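Local coordinates for protein Cwp19 (Clostridioides difficile, PDB 5OQ3) that probably hydrolyses peptidoglycan in the bacterial cell wall, this chain being its TIM-barrel glycoside hydrolase region, at residues 70-75 / 125-130; 83-88 / 168-173; 38-43 / 90-95. One frame throughout, in Å; residues are numbered along the deposited sequence.

In the fold
All three contacts involve loops at the C-terminal ends of the strands of a TIM barrel. Contact 1 joins the end of strand 68-74 to the loop after the neighbouring strand 118-123, its centre about 9 Å from the centre of the chain. Contact 2 sets a later part of the loop after strand 68-74 on helix 165-181, and contact 3 sets helix 90-93 against the loop after strand 27-32. The centres of contacts 1 and 2 lie about 12 Å apart, those of 1 and 3 about 13 Å, and those of 2 and 3 about 21 Å. Their segments alternate along the chain, so successive strand connections are interlocked.

Contact 1 (70-75 / 125-130); sequences VVQVRP and PYRITM
Arg-127 sets the edge of its guanidinium against the backbone carbonyl of Pro-75, its NH1 donating to Pro-75 O over 2.8 Å. The N-H approaches nearly along the C=O axis, and the oxygen lies in the plane of the guanidinium. The extended chi1 and chi2 carry Arg-127 CD to 3.2 Å from Pro-75 O, and the bend at chi3 (-70°) turns the guanidinium so that NH1 reaches the same oxygen. Met-130 CE lies 3.9 Å above the guanidinium plane, offset toward its rim, and Tyr-192 adds a cation-pi contact.

From the other segment, Arg-74 makes the reciprocal bond. Its side chain is extended from CG to NE and carries the guanidinium to residue 125, where NH2 donates to Pro-125 O at 3.1 Å with an N-H...O angle of 154°. This donor stands tilted by 33° from the carbonyl plane, a less direct approach than that of Arg-127. The NE of Arg-74 bonds to Asn-124 O, so one arginine binds two successive carbonyls; NH2 also reaches the hydroxyl of Tyr-170.

Between the two segments a water accepts from Arg-127 NH1 at 3.2 Å and, weakly, from Gln-72 NE2 at 3.4 Å. The glutamine amide has its firmer partners elsewhere, since OE1 receives Ser-33 OG and Val-35 N.

Each segment thus lends an arginine to a main-chain carbonyl of the other, at the mouth of the barrel where strand 68-74 gives way to loop. Carbonyl oxygens carry only partial negative charge, so these bonds tie the two loops together without neutralising either arginine; the two cationic groups would probably polarise the peptides they grip.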
loop_
_atom_site.group_PDB
_atom_site.type_symbol
_atom_site.label_atom_id
_atom_site.label_comp_id
_atom_site.label_asym_id
_atom_site.label_seq_id
_atom_site.Cartn_x
_atom_site.Cartn_y
_atom_site.Cartn_z
ATOM N N VAL A 70 -2.012 9.298 -2.281
ATOM C CA VAL A 70 -1.821 7.851 -2.570
ATOM C C VAL A 70 -3.196 7.211 -2.385
ATOM O O VAL A 70 -3.664 7.011 -1.239
ATOM C CB VAL A 70 -0.770 7.211 -1.653
ATOM C CG1 VAL A 70 -0.572 5.745 -2.050
ATOM C CG2 VAL A 70 0.572 7.945 -1.757
ATOM N N VAL A 71 -3.902 6.993 -3.508
ATOM C CA VAL A 71 -5.345 6.718 -3.476
ATOM C C VAL A 71 -5.599 5.269 -3.869
ATOM O O VAL A 71 -5.115 4.833 -4.910
ATOM C CB VAL A 71 -6.073 7.678 -4.433
ATOM C CG1 VAL A 71 -7.570 7.404 -4.395
ATOM C CG2 VAL A 71 -5.753 9.140 -4.031
ATOM N N GLN A 72 -6.331 4.537 -3.046
ATOM C CA GLN A 72 -6.568 3.093 -3.199
ATOM C C GLN A 72 -7.602 2.834 -4.274
ATOM O O GLN A 72 -8.789 2.890 -4.032
ATOM C CB GLN A 72 -7.002 2.536 -1.835
ATOM C CG GLN A 72 -6.982 1.030 -1.707
ATOM C CD GLN A 72 -7.299 0.582 -0.314
ATOM O OE1 GLN A 72 -8.053 1.265 0.395
ATOM N NE2 GLN A 72 -6.772 -0.585 0.085
ATOM N N VAL A 73 -7.102 2.552 -5.483
ATOM C CA VAL A 73 -7.929 2.311 -6.643
ATOM C C VAL A 73 -8.374 0.851 -6.787
ATOM O O VAL A 73 -9.286 0.563 -7.542
ATOM C CB VAL A 73 -7.276 2.806 -7.944
ATOM C CG1 VAL A 73 -6.982 4.311 -7.885
ATOM C CG2 VAL A 73 -6.034 2.031 -8.350
ATOM N N ARG A 74 -7.663 -0.049 -6.091
ATOM C CA ARG A 74 -7.994 -1.502 -6.035
ATOM C C ARG A 74 -7.945 -1.948 -4.584
ATOM O O ARG A 74 -6.964 -2.554 -4.150
ATOM C CB ARG A 74 -7.002 -2.306 -6.859
ATOM C CG ARG A 74 -7.209 -3.818 -6.868
ATOM C CD ARG A 74 -6.031 -4.490 -7.530
ATOM N NE ARG A 74 -6.054 -5.933 -7.427
ATOM C CZ ARG A 74 -6.566 -6.767 -8.322
ATOM N NH1 ARG A 74 -7.182 -6.320 -9.387
ATOM N NH2 ARG A 74 -6.415 -8.094 -8.143
ATOM N N PRO A 75 -9.028 -1.673 -3.833
ATOM C CA PRO A 75 -9.062 -2.135 -2.460
ATOM C C PRO A 75 -9.369 -3.602 -2.287
ATOM O O PRO A 75 -8.967 -4.176 -1.269
ATOM C CB PRO A 75 -10.183 -1.310 -1.844
ATOM C CG PRO A 75 -11.086 -0.963 -2.965
ATOM C CD PRO A 75 -10.132 -0.731 -4.105
ATOM N N PRO A 125 -2.661 -6.331 -4.393
ATOM C CA PRO A 125 -2.590 -7.302 -5.480
ATOM C C PRO A 125 -3.457 -8.565 -5.285
ATOM O O PRO A 125 -4.127 -8.974 -6.237
ATOM C CB PRO A 125 -1.084 -7.665 -5.533
ATOM C CG PRO A 125 -0.520 -7.219 -4.235
ATOM C CD PRO A 125 -1.348 -6.081 -3.768
ATOM N N TYR A 126 -3.360 -9.227 -4.121
ATOM C CA TYR A 126 -3.866 -10.614 -3.978
ATOM C C TYR A 126 -5.222 -10.753 -3.254
ATOM O O TYR A 126 -5.797 -11.816 -3.329
ATOM C CB TYR A 126 -2.878 -11.523 -3.244
ATOM C CG TYR A 126 -1.432 -11.476 -3.739
ATOM C CD1 TYR A 126 -1.075 -11.885 -5.013
ATOM C CD2 TYR A 126 -0.425 -11.065 -2.893
ATOM C CE1 TYR A 126 0.242 -11.865 -5.435
ATOM C CE2 TYR A 126 0.902 -11.070 -3.281
ATOM C CZ TYR A 126 1.236 -11.488 -4.559
ATOM O OH TYR A 126 2.553 -11.469 -4.915
ATOM N N ARG A 127 -5.720 -9.711 -2.566
ATOM C CA ARG A 127 -6.973 -9.862 -1.849
ATOM C C ARG A 127 -8.094 -10.111 -2.823
ATOM O O ARG A 127 -8.192 -9.450 -3.868
ATOM C CB ARG A 127 -7.247 -8.578 -1.057
ATOM C CG ARG A 127 -8.676 -8.425 -0.491
ATOM C CD ARG A 127 -8.867 -7.052 0.139
ATOM N NE ARG A 127 -8.102 -6.922 1.369
ATOM C CZ ARG A 127 -7.700 -5.766 1.900
ATOM N NH1 ARG A 127 -8.026 -4.604 1.347
ATOM N NH2 ARG A 127 -6.988 -5.771 3.026
ATOM N N ILE A 128 -9.000 -11.005 -2.436
ATOM C CA ILE A 128 -10.276 -11.203 -3.148
ATOM C C ILE A 128 -11.461 -10.899 -2.223
ATOM O O ILE A 128 -12.261 -10.075 -2.565
ATOM C CB ILE A 128 -10.443 -12.616 -3.768
ATOM C CG1 ILE A 128 -9.273 -12.977 -4.687
ATOM C CG2 ILE A 128 -11.771 -12.683 -4.520
ATOM C CD1 ILE A 128 -9.212 -14.441 -5.036
ATOM N N THR A 129 -11.568 -11.573 -1.083
ATOM C CA THR A 129 -12.714 -11.374 -0.197
ATOM C C THR A 129 -12.328 -10.889 1.174
ATOM O O THR A 129 -11.175 -11.015 1.572
ATOM C CB THR A 129 -13.515 -12.679 -0.003
ATOM O OG1 THR A 129 -12.698 -13.651 0.643
ATOM C CG2 THR A 129 -14.021 -13.211 -1.315
ATOM N N MET A 130 -13.338 -10.404 1.901
ATOM C CA MET A 130 -13.256 -10.134 3.328
ATOM C C MET A 130 -13.852 -11.316 4.078
ATOM O O MET A 130 -14.419 -12.236 3.481
ATOM C CB MET A 130 -14.019 -8.860 3.716
ATOM C CG MET A 130 -13.719 -7.638 2.888
ATOM S SD MET A 130 -11.974 -7.382 2.633
ATOM C CE MET A 130 -11.861 -5.622 2.654
HETATM O O HOH W 1 -6.617 -2.231 3.054
#

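Contact 2 (83-88 / 168-173); sequences SNINPW and RKYIVD. With EDO (1,2-ethanediol), chain C.
Tyr-170 and Asn-86 meet from opposite directions in the firm part of this contact, the phenol hydroxyl donating to Asn-86 OD1 at 2.7 Å. The hydroxyl approaches in the plane of the amide carbonyl, with a C=O...O angle of 146°, while the amide and ring planes stand 53° apart. On the other branch of the same amide, ND2 bonds to Ser-174 OG, so both ends of Asn-86 are engaged by helix 165-181 and rotation of the amide is fixed. Around the buried phenol ring gather Tyr-160, Trp-150 and Pro-143.

Ile-85 forms the more open flank. Its chi1 of -55° leaves CG2 anti to the backbone N, where the methyl meets the edge of the phenol at Tyr-170 CE1, 3.8 Å away. The other branch points in toward the helix, and Ile-85 CD1 touches Asp-173 O, 3.7 Å off. Here both residues are partly exposed, and Asp-173 turns its carboxylate to Lys-169 one helical turn earlier: Lys-169 NZ makes a 2.9 Å salt bridge to Asp-173 OD2, which receives it on its syn lone pair.

Behind these contacts Ser-83 OG accepts from the backbone N of Ile-85 at 3.0 Å and from that of Asn-86 at 2.9 Å, an ST turn and ST motif that shape the loop. Glu-177, farther along the helix, bonds to the same hydroxyl. The long connection after strand 68-74 of the TIM barrel thus folds onto helix 165-181, which leads into strand 186-189.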
loop_
_atom_site.group_PDB
_atom_site.type_symbol
_atom_site.label_atom_id
_atom_site.label_comp_id
_atom_site.label_asym_id
_atom_site.label_seq_id
_atom_site.Cartn_x
_atom_site.Cartn_y
_atom_site.Cartn_z
ATOM N N SER A 83 -12.769 -0.267 -16.319
ATOM C CA SER A 83 -11.866 -1.399 -16.558
ATOM C C SER A 83 -12.571 -2.432 -17.434
ATOM O O SER A 83 -13.771 -2.643 -17.288
ATOM C CB SER A 83 -11.504 -2.060 -15.231
ATOM O OG SER A 83 -10.634 -3.159 -15.419
ATOM N N ASN A 84 -11.803 -3.097 -18.284
ATOM C CA ASN A 84 -12.252 -4.262 -19.038
ATOM C C ASN A 84 -11.738 -5.575 -18.382
ATOM O O ASN A 84 -11.825 -6.642 -18.972
ATOM C CB ASN A 84 -11.749 -4.164 -20.500
ATOM C CG ASN A 84 -12.365 -3.010 -21.274
ATOM O OD1 ASN A 84 -13.523 -2.628 -21.053
ATOM N ND2 ASN A 84 -11.607 -2.474 -22.231
ATOM N N ILE A 85 -11.181 -5.483 -17.171
ATOM C CA ILE A 85 -10.574 -6.625 -16.460
ATOM C C ILE A 85 -11.238 -6.842 -15.083
ATOM O O ILE A 85 -11.557 -7.973 -14.713
ATOM C CB ILE A 85 -9.042 -6.407 -16.262
ATOM C CG1 ILE A 85 -8.340 -6.136 -17.610
ATOM C CG2 ILE A 85 -8.408 -7.602 -15.538
ATOM C CD1 ILE A 85 -6.908 -5.657 -17.450
ATOM N N ASN A 86 -11.391 -5.778 -14.302
ATOM C CA ASN A 86 -11.775 -5.869 -12.909
ATOM C C ASN A 86 -13.090 -5.158 -12.689
ATOM O O ASN A 86 -13.407 -4.196 -13.375
ATOM C CB ASN A 86 -10.661 -5.266 -12.024
ATOM C CG ASN A 86 -9.429 -6.129 -12.027
ATOM O OD1 ASN A 86 -9.452 -7.214 -11.495
ATOM N ND2 ASN A 86 -8.365 -5.659 -12.676
ATOM N N PRO A 87 -13.895 -5.631 -11.712
ATOM C CA PRO A 87 -15.249 -5.100 -11.503
ATOM C C PRO A 87 -15.250 -3.788 -10.742
ATOM O O PRO A 87 -14.365 -3.545 -9.905
ATOM C CB PRO A 87 -15.894 -6.153 -10.604
ATOM C CG PRO A 87 -14.725 -6.732 -9.849
ATOM C CD PRO A 87 -13.623 -6.808 -10.875
ATOM N N TRP A 88 -16.294 -2.966 -10.940
ATOM C CA TRP A 88 -16.449 -1.749 -10.139
ATOM C C TRP A 88 -16.451 -2.056 -8.653
ATOM O O TRP A 88 -17.127 -2.989 -8.194
ATOM C CB TRP A 88 -17.751 -1.012 -10.476
ATOM C CG TRP A 88 -17.813 -0.412 -11.854
ATOM C CD1 TRP A 88 -18.526 -0.864 -12.930
ATOM C CD2 TRP A 88 -17.170 0.790 -12.267
ATOM N NE1 TRP A 88 -18.347 -0.012 -13.996
ATOM C CE2 TRP A 88 -17.552 1.033 -13.598
ATOM C CE3 TRP A 88 -16.325 1.712 -11.617
ATOM C CZ2 TRP A 88 -17.077 2.143 -14.326
ATOM C CZ3 TRP A 88 -15.854 2.812 -12.342
ATOM C CH2 TRP A 88 -16.253 3.021 -13.672
ATOM N N ARG A 168 0.306 -13.710 -11.620
ATOM C CA ARG A 168 1.217 -12.587 -11.734
ATOM C C ARG A 168 0.937 -11.782 -13.010
ATOM O O ARG A 168 0.910 -10.558 -12.985
ATOM C CB ARG A 168 2.677 -13.047 -11.627
ATOM C CG ARG A 168 3.000 -13.613 -10.238
ATOM C CD ARG A 168 4.452 -13.962 -10.050
ATOM N NE ARG A 168 4.945 -15.002 -10.904
ATOM C CZ ARG A 168 5.152 -16.242 -10.551
ATOM N NH1 ARG A 168 5.726 -17.051 -11.401
ATOM N NH2 ARG A 168 4.722 -16.710 -9.397
ATOM N N LYS A 169 0.735 -12.487 -14.117
ATOM C CA LYS A 169 0.423 -11.810 -15.368
ATOM C C LYS A 169 -0.855 -11.007 -15.257
ATOM O O LYS A 169 -0.934 -9.891 -15.794
ATOM C CB LYS A 169 0.374 -12.810 -16.532
ATOM C CG LYS A 169 -0.073 -12.186 -17.815
ATOM C CD LYS A 169 -0.019 -13.147 -18.977
ATOM C CE LYS A 169 -0.989 -12.801 -20.079
ATOM N NZ LYS A 169 -0.761 -11.450 -20.636
ATOM N N TYR A 170 -1.882 -11.587 -14.627
ATOM C CA TYR A 170 -3.141 -10.861 -14.466
ATOM C C TYR A 170 -2.955 -9.579 -13.632
ATOM O O TYR A 170 -3.537 -8.552 -13.949
ATOM C CB TYR A 170 -4.183 -11.799 -13.823
ATOM C CG TYR A 170 -5.225 -11.134 -12.941
ATOM C CD1 TYR A 170 -6.217 -10.335 -13.475
ATOM C CD2 TYR A 170 -5.205 -11.289 -11.557
ATOM C CE1 TYR A 170 -7.170 -9.711 -12.679
ATOM C CE2 TYR A 170 -6.144 -10.684 -10.737
ATOM C CZ TYR A 170 -7.111 -9.881 -11.299
ATOM O OH TYR A 170 -8.014 -9.233 -10.484
ATOM N N ILE A 171 -2.194 -9.664 -12.560
ATOM C CA ILE A 171 -1.916 -8.463 -11.765
ATOM C C ILE A 171 -1.139 -7.427 -12.578
ATOM O O ILE A 171 -1.511 -6.239 -12.601
ATOM C CB ILE A 171 -1.275 -8.813 -10.439
ATOM C CG1 ILE A 171 -2.235 -9.636 -9.575
ATOM C CG2 ILE A 171 -0.821 -7.545 -9.700
ATOM C CD1 ILE A 171 -1.553 -10.391 -8.460
ATOM N N VAL A 172 -0.105 -7.881 -13.286
ATOM C CA VAL A 172 0.631 -6.972 -14.167
ATOM C C VAL A 172 -0.303 -6.286 -15.170
ATOM O O VAL A 172 -0.239 -5.076 -15.381
ATOM C CB VAL A 172 1.762 -7.694 -14.873
ATOM C CG1 VAL A 172 2.396 -6.868 -15.971
ATOM C CG2 VAL A 172 2.820 -8.126 -13.848
ATOM N N ASP A 173 -1.145 -7.095 -15.811
ATOM C CA ASP A 173 -2.043 -6.551 -16.811
ATOM C C ASP A 173 -3.057 -5.590 -16.211
ATOM O O ASP A 173 -3.455 -4.628 -16.847
ATOM C CB ASP A 173 -2.753 -7.719 -17.541
ATOM C CG ASP A 173 -1.811 -8.542 -18.436
ATOM O OD1 ASP A 173 -0.660 -8.085 -18.728
ATOM O OD2 ASP A 173 -2.204 -9.679 -18.830
HETATM C C1 EDO C . -15.158 -1.721 -13.937
HETATM O O1 EDO C . -14.482 -0.995 -12.949
HETATM C C2 EDO C . -15.431 -0.857 -15.080
HETATM O O2 EDO C . -14.909 -1.361 -16.281
#

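Contact 3 (38-43 / 90-95); sequences LDWPKT and EYLTGT
Trp-40 has the ring of its own neighbour, Pro-41, on one face: Pro-41 CB sits 3.7 Å above the indole plane, over its centre. The peptide bond between the two is cis, which folds the proline back onto the aromatic ring. At the far end of the indole, Trp-40 CH2 comes within 4.3 Å of Leu-92 CD2, the methyl approaching obliquely. The phenol ring of Tyr-91 is covered on one face by Glu-90 CG, and its side chain leads away from 38-43 to Val-35, Lys-76 and Met-130.

No hydrogen bond crosses between the segments; Pro-41 CG packs against Tyr-91 O (3.8 Å) and, more loosely, Leu-92 CD2 (4.5 Å), so the proline ring faces backbone and side chain at once. Polar needs are met from elsewhere: Asn-37 ND2 donates to Tyr-91 O, Gln-50 NE2 to Leu-92 O, and the indole NE1 bonds to Gln-50 O.

In the short, weakly bonded helix of about 90-93, Gly-94 N bonds to Glu-90 O at 2.7 Å; Gly-94 then leaves helical angles with a positive phi (103°). Thr-93 OG1 accepts from Thr-95 N in an ST turn. With Pro-104 and Leu-108 of helix 104-114 beside Trp-40, an aromatic-cis-proline pair here joins two strand-to-helix loops at the rim of the TIM barrel.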
loop_
_atom_site.group_PDB
_atom_site.type_symbol
_atom_site.label_atom_id
_atom_site.label_comp_id
_atom_site.label_asym_id
_atom_site.label_seq_id
_atom_site.Cartn_x
_atom_site.Cartn_y
_atom_site.Cartn_z
ATOM N N LEU A 38 -12.888 4.215 4.275
ATOM C CA LEU A 38 -12.148 4.760 5.433
ATOM C C LEU A 38 -11.902 6.272 5.307
ATOM O O LEU A 38 -12.270 7.051 6.189
ATOM C CB LEU A 38 -10.816 4.028 5.616
ATOM C CG LEU A 38 -9.991 4.457 6.824
ATOM C CD1 LEU A 38 -10.690 4.000 8.107
ATOM C CD2 LEU A 38 -8.532 3.962 6.747
ATOM N N ASP A 39 -11.249 6.672 4.221
ATOM C CA ASP A 39 -10.952 8.063 3.963
ATOM C C ASP A 39 -11.856 8.718 2.924
ATOM O O ASP A 39 -12.164 9.882 3.057
ATOM C CB ASP A 39 -9.516 8.239 3.471
ATOM C CG ASP A 39 -8.463 7.817 4.492
ATOM O OD1 ASP A 39 -8.449 8.356 5.602
ATOM O OD2 ASP A 39 -7.678 6.882 4.228
ATOM N N TRP A 40 -12.200 7.989 1.862
ATOM C CA TRP A 40 -13.043 8.489 0.777
ATOM C C TRP A 40 -13.614 7.274 0.017
ATOM O O TRP A 40 -12.891 6.258 -0.100
ATOM C CB TRP A 40 -12.205 9.346 -0.188
ATOM C CG TRP A 40 -13.012 9.899 -1.317
ATOM C CD1 TRP A 40 -13.810 11.006 -1.299
ATOM C CD2 TRP A 40 -13.205 9.280 -2.594
ATOM N NE1 TRP A 40 -14.444 11.132 -2.493
ATOM C CE2 TRP A 40 -14.091 10.089 -3.311
ATOM C CE3 TRP A 40 -12.672 8.130 -3.219
ATOM C CZ2 TRP A 40 -14.495 9.785 -4.609
ATOM C CZ3 TRP A 40 -13.084 7.831 -4.516
ATOM C CH2 TRP A 40 -14.005 8.637 -5.179
ATOM N N PRO A 41 -14.835 7.334 -0.517
ATOM C CA PRO A 41 -15.847 8.380 -0.261
ATOM C C PRO A 41 -16.636 8.103 0.995
ATOM O O PRO A 41 -16.848 6.943 1.331
ATOM C CB PRO A 41 -16.756 8.258 -1.492
ATOM C CG PRO A 41 -16.715 6.814 -1.843
ATOM C CD PRO A 41 -15.312 6.343 -1.498
ATOM N N LYS A 42 -17.071 9.161 1.683
ATOM C CA LYS A 42 -17.907 8.997 2.869
ATOM C C LYS A 42 -19.308 8.576 2.436
ATOM O O LYS A 42 -19.969 7.811 3.142
ATOM C CB LYS A 42 -17.959 10.319 3.629
ATOM C CG LYS A 42 -18.598 10.279 5.002
ATOM C CD LYS A 42 -18.889 11.697 5.496
ATOM C CE LYS A 42 -18.365 11.942 6.906
ATOM N NZ LYS A 42 -18.961 11.034 7.923
ATOM N N THR A 43 -19.764 9.093 1.291
ATOM C CA THR A 43 -21.132 8.863 0.798
ATOM C C THR A 43 -21.121 7.895 -0.391
ATOM O O THR A 43 -20.258 8.012 -1.261
ATOM C CB THR A 43 -21.756 10.203 0.334
ATOM O OG1 THR A 43 -21.682 11.163 1.402
ATOM C CG2 THR A 43 -23.207 10.026 -0.095
ATOM N N GLU A 90 -17.339 -2.105 -4.803
ATOM C CA GLU A 90 -18.527 -1.959 -3.990
ATOM C C GLU A 90 -18.490 -0.718 -3.118
ATOM O O GLU A 90 -19.542 -0.300 -2.621
ATOM C CB GLU A 90 -18.692 -3.167 -3.091
ATOM C CG GLU A 90 -17.730 -3.222 -1.923
ATOM C CD GLU A 90 -17.528 -4.618 -1.390
ATOM O OE1 GLU A 90 -18.091 -4.922 -0.321
ATOM O OE2 GLU A 90 -16.847 -5.419 -2.064
ATOM N N TYR A 91 -17.317 -0.111 -2.918
ATOM C CA TYR A 91 -17.278 1.023 -1.972
ATOM C C TYR A 91 -17.815 2.318 -2.580
ATOM O O TYR A 91 -18.032 3.264 -1.862
ATOM C CB TYR A 91 -15.880 1.197 -1.355
ATOM C CG TYR A 91 -15.444 -0.104 -0.675
ATOM C CD1 TYR A 91 -16.132 -0.589 0.445
ATOM C CD2 TYR A 91 -14.433 -0.899 -1.206
ATOM C CE1 TYR A 91 -15.804 -1.794 1.007
ATOM C CE2 TYR A 91 -14.067 -2.108 -0.615
ATOM C CZ TYR A 91 -14.760 -2.564 0.488
ATOM O OH TYR A 91 -14.413 -3.782 1.070
ATOM N N LEU A 92 -18.072 2.344 -3.887
ATOM C CA LEU A 92 -18.716 3.495 -4.521
ATOM C C LEU A 92 -20.231 3.502 -4.363
ATOM O O LEU A 92 -20.829 4.560 -4.162
ATOM C CB LEU A 92 -18.359 3.539 -6.021
ATOM C CG LEU A 92 -16.876 3.908 -6.257
ATOM C CD1 LEU A 92 -16.393 3.466 -7.631
ATOM C CD2 LEU A 92 -16.648 5.424 -6.084
ATOM N N THR A 93 -20.840 2.334 -4.524
ATOM C CA THR A 93 -22.320 2.197 -4.542
ATOM C C THR A 93 -22.982 1.308 -3.448
ATOM O O THR A 93 -24.133 1.405 -3.191
ATOM C CB THR A 93 -22.770 1.607 -5.886
ATOM O OG1 THR A 93 -22.214 0.286 -6.005
ATOM C CG2 THR A 93 -22.285 2.501 -7.021
ATOM N N GLY A 94 -22.112 0.440 -2.876
ATOM C CA GLY A 94 -22.608 -0.593 -1.934
ATOM C C GLY A 94 -22.678 -1.965 -2.585
ATOM O O GLY A 94 -22.913 -2.938 -1.894
ATOM N N THR A 95 -22.529 -2.045 -3.910
ATOM C CA THR A 95 -22.664 -3.304 -4.667
ATOM C C THR A 95 -21.484 -3.553 -5.615
ATOM O O THR A 95 -21.237 -2.725 -6.509
ATOM C CB THR A 95 -23.983 -3.273 -5.493
ATOM O OG1 THR A 95 -25.078 -3.038 -4.608
ATOM C CG2 THR A 95 -24.205 -4.575 -6.253
#